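PDB 4MFZ: Dbv8 protein from Nonomuraea, which probably transfers long aliphatic acyl chains from acyl-CoA to an amino group of a glycopeptide antibiotic precursor, as a GNAT-type N-acyltransferase. Local coordinates for residues Thr255-Asp260 / Ser271-Leu276; Phe297-Asn302 / Lys317-His322. All coordinates share one frame; numbering follows the deposited sequence.

Contact 1 (Thr255-Asp260 / Ser271-Leu276); sequences TSWLLD and SHILQL. With MFK (decanoyl-CoA), chain B.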
loop_
_atom_site.group_PDB
_atom_site.type_symbol
_atom_site.label_atom_id
_atom_site.label_comp_id
_atom_site.label_asym_id
_atom_site.label_seq_id
_atom_site.Cartn_x
_atom_site.Cartn_y
_atom_site.Cartn_z
ATOM N N THR A 255 -12.380 -1.871 6.495
ATOM C CA THR A 255 -13.060 -0.675 6.947
ATOM C C THR A 255 -13.025 0.328 5.805
ATOM O O THR A 255 -11.975 0.546 5.227
ATOM C CB THR A 255 -12.360 -0.072 8.164
ATOM O OG1 THR A 255 -12.537 -0.948 9.274
ATOM C CG2 THR A 255 -12.953 1.317 8.520
ATOM N N SER A 256 -14.156 0.933 5.463
ATOM C CA SER A 256 -14.172 1.760 4.249
ATOM C C SER A 256 -15.361 2.685 4.130
ATOM O O SER A 256 -16.435 2.421 4.675
ATOM C CB SER A 256 -14.149 0.837 2.999
ATOM O OG SER A 256 -13.969 1.602 1.807
ATOM N N TRP A 257 -15.179 3.740 3.344
ATOM C CA TRP A 257 -16.296 4.586 2.909
ATOM C C TRP A 257 -17.315 3.813 2.126
ATOM O O TRP A 257 -18.487 4.151 2.144
ATOM C CB TRP A 257 -15.763 5.751 2.091
ATOM C CG TRP A 257 -15.196 5.316 0.778
ATOM C CD1 TRP A 257 -13.900 4.898 0.514
ATOM C CD2 TRP A 257 -15.916 5.187 -0.504
ATOM N NE1 TRP A 257 -13.774 4.531 -0.798
ATOM C CE2 TRP A 257 -14.933 4.704 -1.471
ATOM C CE3 TRP A 257 -17.211 5.452 -0.933
ATOM C CZ2 TRP A 257 -15.249 4.500 -2.811
ATOM C CZ3 TRP A 257 -17.529 5.224 -2.290
ATOM C CH2 TRP A 257 -16.568 4.754 -3.199
ATOM N N LEU A 258 -16.872 2.747 1.455
ATOM C CA LEU A 258 -17.722 1.876 0.603
ATOM C C LEU A 258 -18.819 1.165 1.368
ATOM O O LEU A 258 -19.746 0.635 0.762
ATOM C CB LEU A 258 -16.866 0.774 -0.038
ATOM C CG LEU A 258 -15.832 1.105 -1.113
ATOM C CD1 LEU A 258 -14.892 -0.072 -1.236
ATOM C CD2 LEU A 258 -16.522 1.359 -2.448
ATOM N N LEU A 259 -18.686 1.091 2.691
ATOM C CA LEU A 259 -19.683 0.378 3.491
ATOM C C LEU A 259 -20.681 1.298 4.214
ATOM O O LEU A 259 -21.494 0.828 5.001
ATOM C CB LEU A 259 -18.998 -0.549 4.497
ATOM C CG LEU A 259 -18.061 -1.626 3.954
ATOM C CD1 LEU A 259 -17.311 -2.297 5.102
ATOM C CD2 LEU A 259 -18.832 -2.652 3.130
ATOM N N ASP A 260 -20.595 2.603 3.954
ATOM C CA ASP A 260 -21.503 3.599 4.530
ATOM C C ASP A 260 -22.915 3.400 3.981
ATOM O O ASP A 260 -23.115 3.529 2.755
ATOM C CB ASP A 260 -21.011 4.996 4.149
ATOM C CG ASP A 260 -21.788 6.121 4.838
ATOM O OD1 ASP A 260 -22.900 5.877 5.389
ATOM O OD2 ASP A 260 -21.260 7.267 4.841
ATOM N N SER A 271 -25.704 -0.524 -8.959
ATOM C CA SER A 271 -24.360 -0.247 -8.440
ATOM C C SER A 271 -23.636 -1.492 -7.965
ATOM O O SER A 271 -24.165 -2.230 -7.141
ATOM C CB SER A 271 -24.441 0.735 -7.267
ATOM O OG SER A 271 -23.289 0.596 -6.445
ATOM N N HIS A 272 -22.425 -1.724 -8.469
ATOM C CA HIS A 272 -21.631 -2.879 -8.032
ATOM C C HIS A 272 -21.377 -2.792 -6.528
ATOM O O HIS A 272 -21.345 -3.804 -5.863
ATOM C CB HIS A 272 -20.263 -2.950 -8.722
ATOM C CG HIS A 272 -20.288 -2.896 -10.246
ATOM N ND1 HIS A 272 -21.157 -3.628 -11.015
ATOM C CD2 HIS A 272 -19.461 -2.222 -11.129
ATOM C CE1 HIS A 272 -20.900 -3.399 -12.318
ATOM N NE2 HIS A 272 -19.866 -2.535 -12.393
ATOM N N ILE A 273 -21.162 -1.575 -6.003
ATOM C CA ILE A 273 -20.890 -1.352 -4.573
ATOM C C ILE A 273 -22.110 -1.796 -3.750
ATOM O O ILE A 273 -21.978 -2.618 -2.830
ATOM C CB ILE A 273 -20.529 0.135 -4.260
ATOM C CG1 ILE A 273 -19.167 0.517 -4.865
ATOM C CG2 ILE A 273 -20.541 0.425 -2.745
ATOM C CD1 ILE A 273 -18.982 2.016 -5.089
ATOM N N LEU A 274 -23.300 -1.315 -4.127
ATOM C CA LEU A 274 -24.499 -1.645 -3.365
ATOM C C LEU A 274 -24.796 -3.134 -3.405
ATOM O O LEU A 274 -25.111 -3.742 -2.387
ATOM C CB LEU A 274 -25.723 -0.841 -3.822
ATOM C CG LEU A 274 -25.602 0.672 -3.790
ATOM C CD1 LEU A 274 -26.943 1.269 -4.220
ATOM C CD2 LEU A 274 -25.156 1.222 -2.428
ATOM N N GLN A 275 -24.697 -3.727 -4.584
ATOM C CA GLN A 275 -24.893 -5.161 -4.680
ATOM C C GLN A 275 -23.849 -5.973 -3.875
ATOM O O GLN A 275 -24.214 -6.851 -3.068
ATOM C CB GLN A 275 -24.899 -5.601 -6.152
ATOM C CG GLN A 275 -24.795 -7.111 -6.312
ATOM C CD GLN A 275 -24.880 -7.570 -7.761
ATOM O OE1 GLN A 275 -25.329 -6.829 -8.640
ATOM N NE2 GLN A 275 -24.459 -8.816 -8.007
ATOM N N LEU A 276 -22.561 -5.692 -4.092
ATOM C CA LEU A 276 -21.522 -6.580 -3.554
ATOM C C LEU A 276 -21.362 -6.483 -2.046
ATOM O O LEU A 276 -21.041 -7.467 -1.400
ATOM C CB LEU A 276 -20.169 -6.434 -4.291
ATOM C CG LEU A 276 -20.236 -6.793 -5.795
ATOM C CD1 LEU A 276 -18.897 -6.504 -6.436
ATOM C CD2 LEU A 276 -20.596 -8.256 -5.989
HETATM C CCG MFK B . -18.216 -3.716 -2.631
HETATM C CCF MFK B . -18.107 -4.887 -1.657
HETATM C CCE MFK B . -16.768 -4.831 -0.954
HETATM C CCD MFK B . -16.870 -3.846 0.183
HETATM C CCC MFK B . -15.790 -4.180 1.193
HETATM C CCB MFK B . -14.804 -3.042 1.291
HETATM C CCA MFK B . -13.971 -3.266 2.540
HETATM C CBZ MFK B . -12.536 -3.524 2.106
HETATM C CAK MFK B . -11.662 -2.363 2.542
HETATM C CAJ MFK B . -11.069 -1.668 1.308
HETATM O OAL MFK B . -10.768 -2.291 0.286
HETATM S SAI MFK B . -10.847 0.057 1.520
HETATM C CAH MFK B . -10.229 0.588 -0.132
HETATM C CAG MFK B . -11.329 0.592 -1.198
HETATM N NAF MFK B . -10.680 0.942 -2.473
HETATM C CAE MFK B . -11.022 2.022 -3.199
HETATM O OAM MFK B . -11.932 2.793 -2.902
HETATM C CAD MFK B . -10.206 2.216 -4.494
HETATM C CAC MFK B . -10.839 3.327 -5.354
HETATM N NAB MFK B . -12.249 3.013 -5.664
HETATM C CAA MFK B . -12.541 2.451 -6.846
HETATM O OAO MFK B . -11.675 2.178 -7.691
HETATM C CAN MFK B . -14.026 2.192 -7.137
HETATM O OAU MFK B . -14.867 2.886 -6.186
HETATM C CAP MFK B . -14.386 0.691 -7.197
HETATM C CAR MFK B . -14.012 0.024 -5.882
HETATM C CAS MFK B . -13.667 -0.045 -8.324
HETATM C CAQ MFK B . -15.890 0.554 -7.412
HETATM O OAT MFK B . -16.210 1.196 -8.627
HETATM P PAV MFK B . -17.434 0.720 -9.564
HETATM O OAX MFK B . -17.360 -0.723 -9.841
HETATM O OAW MFK B . -17.519 1.669 -10.712
HETATM O OAY MFK B . -18.610 1.009 -8.503
HETATM P PAZ MFK B . -20.175 1.194 -8.805
HETATM O OBA MFK B . -20.885 1.028 -7.406
HETATM O OBB MFK B . -20.718 0.243 -9.797
HETATM O "O5'" MFK B . -20.372 2.767 -9.093
HETATM C "C5'" MFK B . -21.624 3.362 -9.348
HETATM C "C4'" MFK B . -21.371 4.840 -9.665
HETATM O "O4'" MFK B . -20.334 5.488 -8.830
HETATM C "C3'" MFK B . -20.862 5.015 -11.076
HETATM O "O3'" MFK B . -21.320 6.287 -11.535
HETATM P PBV MFK B . -21.953 6.394 -13.024
HETATM O OBW MFK B . -20.670 6.259 -13.942
HETATM O OBY MFK B . -22.548 7.905 -13.085
HETATM O OBX MFK B . -22.885 5.335 -13.405
HETATM C "C2'" MFK B . -19.348 5.016 -10.851
HETATM O "O2'" MFK B . -18.613 5.586 -11.917
HETATM C "C1'" MFK B . -19.215 5.886 -9.638
HETATM N N9 MFK B . -17.946 5.611 -8.914
HETATM C C8 MFK B . -17.683 4.545 -8.149
HETATM N N7 MFK B . -16.438 4.682 -7.671
HETATM C C5 MFK B . -15.955 5.860 -8.096
HETATM C C4 MFK B . -16.895 6.422 -8.864
HETATM N N3 MFK B . -16.700 7.636 -9.399
HETATM C C2 MFK B . -15.429 8.400 -9.309
HETATM N N1 MFK B . -14.475 7.675 -8.447
HETATM C C6 MFK B . -14.778 6.490 -7.898
HETATM N N6 MFK B . -13.880 5.888 -7.122
#
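The decanoyl-CoA pocket of the GNAT-like domain is lined here by the end of strand 251-256 with its 3-10 turn and by the start of helix 272-277. L258 and I273 carry the contact. L258 CD2 lies 3.7 Å from I273 CD1, and the two side chains cross at about a right angle. I273 CG2 also reaches L258 O, at 3.6 Å. W257 adds the far rim of its indole, with CH2 4.1 Å from I273 CD1. With CG between the backbone N and the carbonyl carbon (chi1 68°), the indole lies with one face against L258 CG, offset toward the rim. Both segments grip decanoyl-CoA, and the start of the helix holds one phosphate of the pyrophosphate. S271 is the N-cap: its OG accepts from L274 N and donates to MFK OBA, 2.6 Å away. I273 N gives a second bond to MFK OBA, 3.0 Å long and fairly straight at 163°. H272 N binds MFK OBB of the same phosphate at 2.9 Å. The helix N terminus would probably help to offset the phosphate charge. On the other segment, W257 NE1 donates to pantetheine carbonyl OAM at 3.3 Å, bent to 147°. L258 CD1 packs on MFK CAG, 3.6 Å away.

Contact 2 (Phe297-Asn302 / Lys317-His322); sequences FVFRYN and KAVVTH. With MFK (decanoyl-CoA), chain B.
F299 sets the edge of its ring against V319 and touches V320 as well. V319 CG1 meets F299 CE2 at 3.7 Å, at the edge of the ring and in its plane. These two side chains run past each other in opposite directions. The V320 and F299 side chains cross at about a right angle, with V320 CG2 4.0 Å from F299 CZ. F299 has CG anti to the carbonyl carbon (chi1 -60°), which carries its ring out toward the helix of V319. V298 packs beside it. Its CG1 lies 3.9 Å above one face of the F299 ring, offset toward the rim, while its CG2 touches V319 CG2 at 4.2 Å. The two methyls of V298 thus have different tasks, for CG1 also approaches the adenine of decanoyl-CoA, 3.8 Å from MFK N1. F297 lies further along the acyl donor, with CD1 3.7 Å from pantetheine oxygen OAM. V319 also packs on I294 and L295 of helix 291-299. R300 leaves the helix with positive phi, and its guanidinium forms salt bridges with E219 and E296. The contact is apolar packing of the last turn of helix 291-299 on helix 314-324, beside the adenine end of the acyl-CoA pocket in the GNAT-like domain.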
loop_
_atom_site.group_PDB
_atom_site.type_symbol
_atom_site.label_atom_id
_atom_site.label_comp_id
_atom_site.label_asym_id
_atom_site.label_seq_id
_atom_site.Cartn_x
_atom_site.Cartn_y
_atom_site.Cartn_z
ATOM N N PHE A 297 -10.490 8.756 -1.697
ATOM C CA PHE A 297 -10.594 7.662 -2.639
ATOM C C PHE A 297 -11.467 8.011 -3.842
ATOM O O PHE A 297 -11.422 7.319 -4.854
ATOM C CB PHE A 297 -11.118 6.405 -1.952
ATOM C CG PHE A 297 -10.139 5.779 -0.982
ATOM C CD1 PHE A 297 -9.218 4.817 -1.415
ATOM C CD2 PHE A 297 -10.156 6.127 0.370
ATOM C CE1 PHE A 297 -8.326 4.238 -0.519
ATOM C CE2 PHE A 297 -9.270 5.557 1.271
ATOM C CZ PHE A 297 -8.353 4.614 0.824
ATOM N N VAL A 298 -12.278 9.058 -3.737
ATOM C CA VAL A 298 -13.087 9.456 -4.889
ATOM C C VAL A 298 -12.369 10.526 -5.724
ATOM O O VAL A 298 -12.490 10.521 -6.947
ATOM C CB VAL A 298 -14.529 9.880 -4.513
ATOM C CG1 VAL A 298 -15.334 10.264 -5.746
ATOM C CG2 VAL A 298 -15.244 8.749 -3.792
ATOM N N PHE A 299 -11.604 11.412 -5.075
ATOM C CA PHE A 299 -10.959 12.534 -5.785
ATOM C C PHE A 299 -9.456 12.639 -5.623
ATOM O O PHE A 299 -8.829 13.436 -6.295
ATOM C CB PHE A 299 -11.542 13.886 -5.357
ATOM C CG PHE A 299 -13.005 14.034 -5.604
ATOM C CD1 PHE A 299 -13.486 14.376 -6.875
ATOM C CD2 PHE A 299 -13.906 13.878 -4.557
ATOM C CE1 PHE A 299 -14.857 14.532 -7.096
ATOM C CE2 PHE A 299 -15.277 14.036 -4.765
ATOM C CZ PHE A 299 -15.751 14.366 -6.039
ATOM N N ARG A 300 -8.891 11.882 -4.694
ATOM C CA ARG A 300 -7.472 11.978 -4.356
ATOM C C ARG A 300 -7.223 13.428 -3.948
ATOM O O ARG A 300 -6.239 14.101 -4.333
ATOM C CB ARG A 300 -6.603 11.466 -5.503
ATOM C CG ARG A 300 -5.569 10.427 -5.107
ATOM C CD ARG A 300 -6.040 9.386 -4.084
ATOM N NE ARG A 300 -6.490 8.111 -4.657
ATOM C CZ ARG A 300 -6.393 6.932 -4.033
ATOM N NH1 ARG A 300 -5.852 6.847 -2.813
ATOM N NH2 ARG A 300 -6.822 5.829 -4.636
ATOM N N TYR A 301 -8.177 13.868 -3.138
ATOM C CA TYR A 301 -8.361 15.239 -2.706
ATOM C C TYR A 301 -7.094 15.841 -2.139
ATOM O O TYR A 301 -6.365 15.174 -1.408
ATOM C CB TYR A 301 -9.436 15.262 -1.627
ATOM C CG TYR A 301 -9.849 16.638 -1.242
ATOM C CD1 TYR A 301 -10.472 17.464 -2.171
ATOM C CD2 TYR A 301 -9.620 17.124 0.045
ATOM C CE1 TYR A 301 -10.852 18.739 -1.843
ATOM C CE2 TYR A 301 -10.004 18.401 0.382
ATOM C CZ TYR A 301 -10.621 19.199 -0.574
ATOM O OH TYR A 301 -11.021 20.470 -0.294
ATOM N N ASN A 302 -6.854 17.110 -2.472
ATOM C CA ASN A 302 -5.725 17.849 -1.922
ATOM C C ASN A 302 -6.071 19.290 -1.493
ATOM O O ASN A 302 -5.356 20.213 -1.821
ATOM C CB ASN A 302 -4.543 17.814 -2.908
ATOM C CG ASN A 302 -3.216 18.214 -2.263
ATOM O OD1 ASN A 302 -2.980 17.992 -1.061
ATOM N ND2 ASN A 302 -2.336 18.794 -3.065
ATOM N N LYS A 317 -20.743 13.608 -8.034
ATOM C CA LYS A 317 -21.849 14.533 -7.784
ATOM C C LYS A 317 -22.343 14.373 -6.343
ATOM O O LYS A 317 -22.399 15.362 -5.599
ATOM C CB LYS A 317 -22.993 14.297 -8.793
ATOM C CG LYS A 317 -22.732 14.868 -10.181
ATOM C CD LYS A 317 -23.865 14.517 -11.129
ATOM C CE LYS A 317 -23.379 14.445 -12.573
ATOM N NZ LYS A 317 -24.509 14.278 -13.539
ATOM N N ALA A 318 -22.647 13.123 -5.961
ATOM C CA ALA A 318 -23.110 12.760 -4.607
ATOM C C ALA A 318 -22.182 13.213 -3.485
ATOM O O ALA A 318 -22.655 13.738 -2.479
ATOM C CB ALA A 318 -23.322 11.256 -4.480
ATOM N N VAL A 319 -20.886 12.949 -3.628
ATOM C CA VAL A 319 -19.949 13.303 -2.568
ATOM C C VAL A 319 -20.015 14.809 -2.310
ATOM O O VAL A 319 -20.267 15.233 -1.181
ATOM C CB VAL A 319 -18.506 12.836 -2.868
ATOM C CG1 VAL A 319 -17.534 13.449 -1.876
ATOM C CG2 VAL A 319 -18.422 11.317 -2.805
ATOM N N VAL A 320 -19.851 15.597 -3.372
ATOM C CA VAL A 320 -19.877 17.063 -3.303
ATOM C C VAL A 320 -21.214 17.624 -2.808
ATOM O O VAL A 320 -21.245 18.473 -1.870
ATOM C CB VAL A 320 -19.460 17.682 -4.659
ATOM C CG1 VAL A 320 -19.894 19.143 -4.782
ATOM C CG2 VAL A 320 -17.950 17.517 -4.854
ATOM N N THR A 321 -22.323 17.160 -3.404
ATOM C CA THR A 321 -23.631 17.676 -3.013
ATOM C C THR A 321 -23.895 17.420 -1.529
ATOM O O THR A 321 -24.343 18.325 -0.818
ATOM C CB THR A 321 -24.819 17.185 -3.893
ATOM O OG1 THR A 321 -25.265 15.900 -3.453
ATOM C CG2 THR A 321 -24.474 17.157 -5.370
ATOM N N HIS A 322 -23.585 16.209 -1.063
ATOM C CA HIS A 322 -23.774 15.821 0.342
ATOM C C HIS A 322 -23.005 16.727 1.288
ATOM O O HIS A 322 -23.547 17.226 2.286
ATOM C CB HIS A 322 -23.313 14.387 0.499
ATOM C CG HIS A 322 -23.823 13.683 1.727
ATOM N ND1 HIS A 322 -23.018 13.384 2.785
ATOM C CD2 HIS A 322 -25.073 13.167 2.028
ATOM C CE1 HIS A 322 -23.731 12.721 3.704
ATOM N NE2 HIS A 322 -24.987 12.589 3.241
HETATM C CCG MFK B . -18.216 -3.716 -2.631
HETATM C CCF MFK B . -18.107 -4.887 -1.657
HETATM C CCE MFK B . -16.768 -4.831 -0.954
HETATM C CCD MFK B . -16.870 -3.846 0.183
HETATM C CCC MFK B . -15.790 -4.180 1.193
HETATM C CCB MFK B . -14.804 -3.042 1.291
HETATM C CCA MFK B . -13.971 -3.266 2.540
HETATM C CBZ MFK B . -12.536 -3.524 2.106
HETATM C CAK MFK B . -11.662 -2.363 2.542
HETATM C CAJ MFK B . -11.069 -1.668 1.308
HETATM O OAL MFK B . -10.768 -2.291 0.286
HETATM S SAI MFK B . -10.847 0.057 1.520
HETATM C CAH MFK B . -10.229 0.588 -0.132
HETATM C CAG MFK B . -11.329 0.592 -1.198
HETATM N NAF MFK B . -10.680 0.942 -2.473
HETATM C CAE MFK B . -11.022 2.022 -3.199
HETATM O OAM MFK B . -11.932 2.793 -2.902
HETATM C CAD MFK B . -10.206 2.216 -4.494
HETATM C CAC MFK B . -10.839 3.327 -5.354
HETATM N NAB MFK B . -12.249 3.013 -5.664
HETATM C CAA MFK B . -12.541 2.451 -6.846
HETATM O OAO MFK B . -11.675 2.178 -7.691
HETATM C CAN MFK B . -14.026 2.192 -7.137
HETATM O OAU MFK B . -14.867 2.886 -6.186
HETATM C CAP MFK B . -14.386 0.691 -7.197
HETATM C CAR MFK B . -14.012 0.024 -5.882
HETATM C CAS MFK B . -13.667 -0.045 -8.324
HETATM C CAQ MFK B . -15.890 0.554 -7.412
HETATM O OAT MFK B . -16.210 1.196 -8.627
HETATM P PAV MFK B . -17.434 0.720 -9.564
HETATM O OAX MFK B . -17.360 -0.723 -9.841
HETATM O OAW MFK B . -17.519 1.669 -10.712
HETATM O OAY MFK B . -18.610 1.009 -8.503
HETATM P PAZ MFK B . -20.175 1.194 -8.805
HETATM O OBA MFK B . -20.885 1.028 -7.406
HETATM O OBB MFK B . -20.718 0.243 -9.797
HETATM O "O5'" MFK B . -20.372 2.767 -9.093
HETATM C "C5'" MFK B . -21.624 3.362 -9.348
HETATM C "C4'" MFK B . -21.371 4.840 -9.665
HETATM O "O4'" MFK B . -20.334 5.488 -8.830
HETATM C "C3'" MFK B . -20.862 5.015 -11.076
HETATM O "O3'" MFK B . -21.320 6.287 -11.535
HETATM P PBV MFK B . -21.953 6.394 -13.024
HETATM O OBW MFK B . -20.670 6.259 -13.942
HETATM O OBY MFK B . -22.548 7.905 -13.085
HETATM O OBX MFK B . -22.885 5.335 -13.405
HETATM C "C2'" MFK B . -19.348 5.016 -10.851
HETATM O "O2'" MFK B . -18.613 5.586 -11.917
HETATM C "C1'" MFK B . -19.215 5.886 -9.638
HETATM N N9 MFK B . -17.946 5.611 -8.914
HETATM C C8 MFK B . -17.683 4.545 -8.149
HETATM N N7 MFK B . -16.438 4.682 -7.671
HETATM C C5 MFK B . -15.955 5.860 -8.096
HETATM C C4 MFK B . -16.895 6.422 -8.864
HETATM N N3 MFK B . -16.700 7.636 -9.399
HETATM C C2 MFK B . -15.429 8.400 -9.309
HETATM N N1 MFK B . -14.475 7.675 -8.447
HETATM C C6 MFK B . -14.778 6.490 -7.898
HETATM N N6 MFK B . -13.880 5.888 -7.122
#

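Overall arrangement
The two contacts follow one another along the chain, neither nested nor crossing. From strand 251-256 the chain turns through 257-259, runs through a loop without helix or strand and enters helix 272-277, where contact 1 closes. Strand 281-289, at one edge of the mixed sheet, comes next, then helix 291-299. Contact 2 opens at the end of that helix and closes on helix 314-324. Strand 330-337 then enters the sheet between 251-256 and 281-289. The contact centres are about 15 Å apart. They meet where the rings of W257 and F297 pack with their planes inclined by about 25°, and both touch decanoyl-CoA, linking its pyrophosphate and adenine sites.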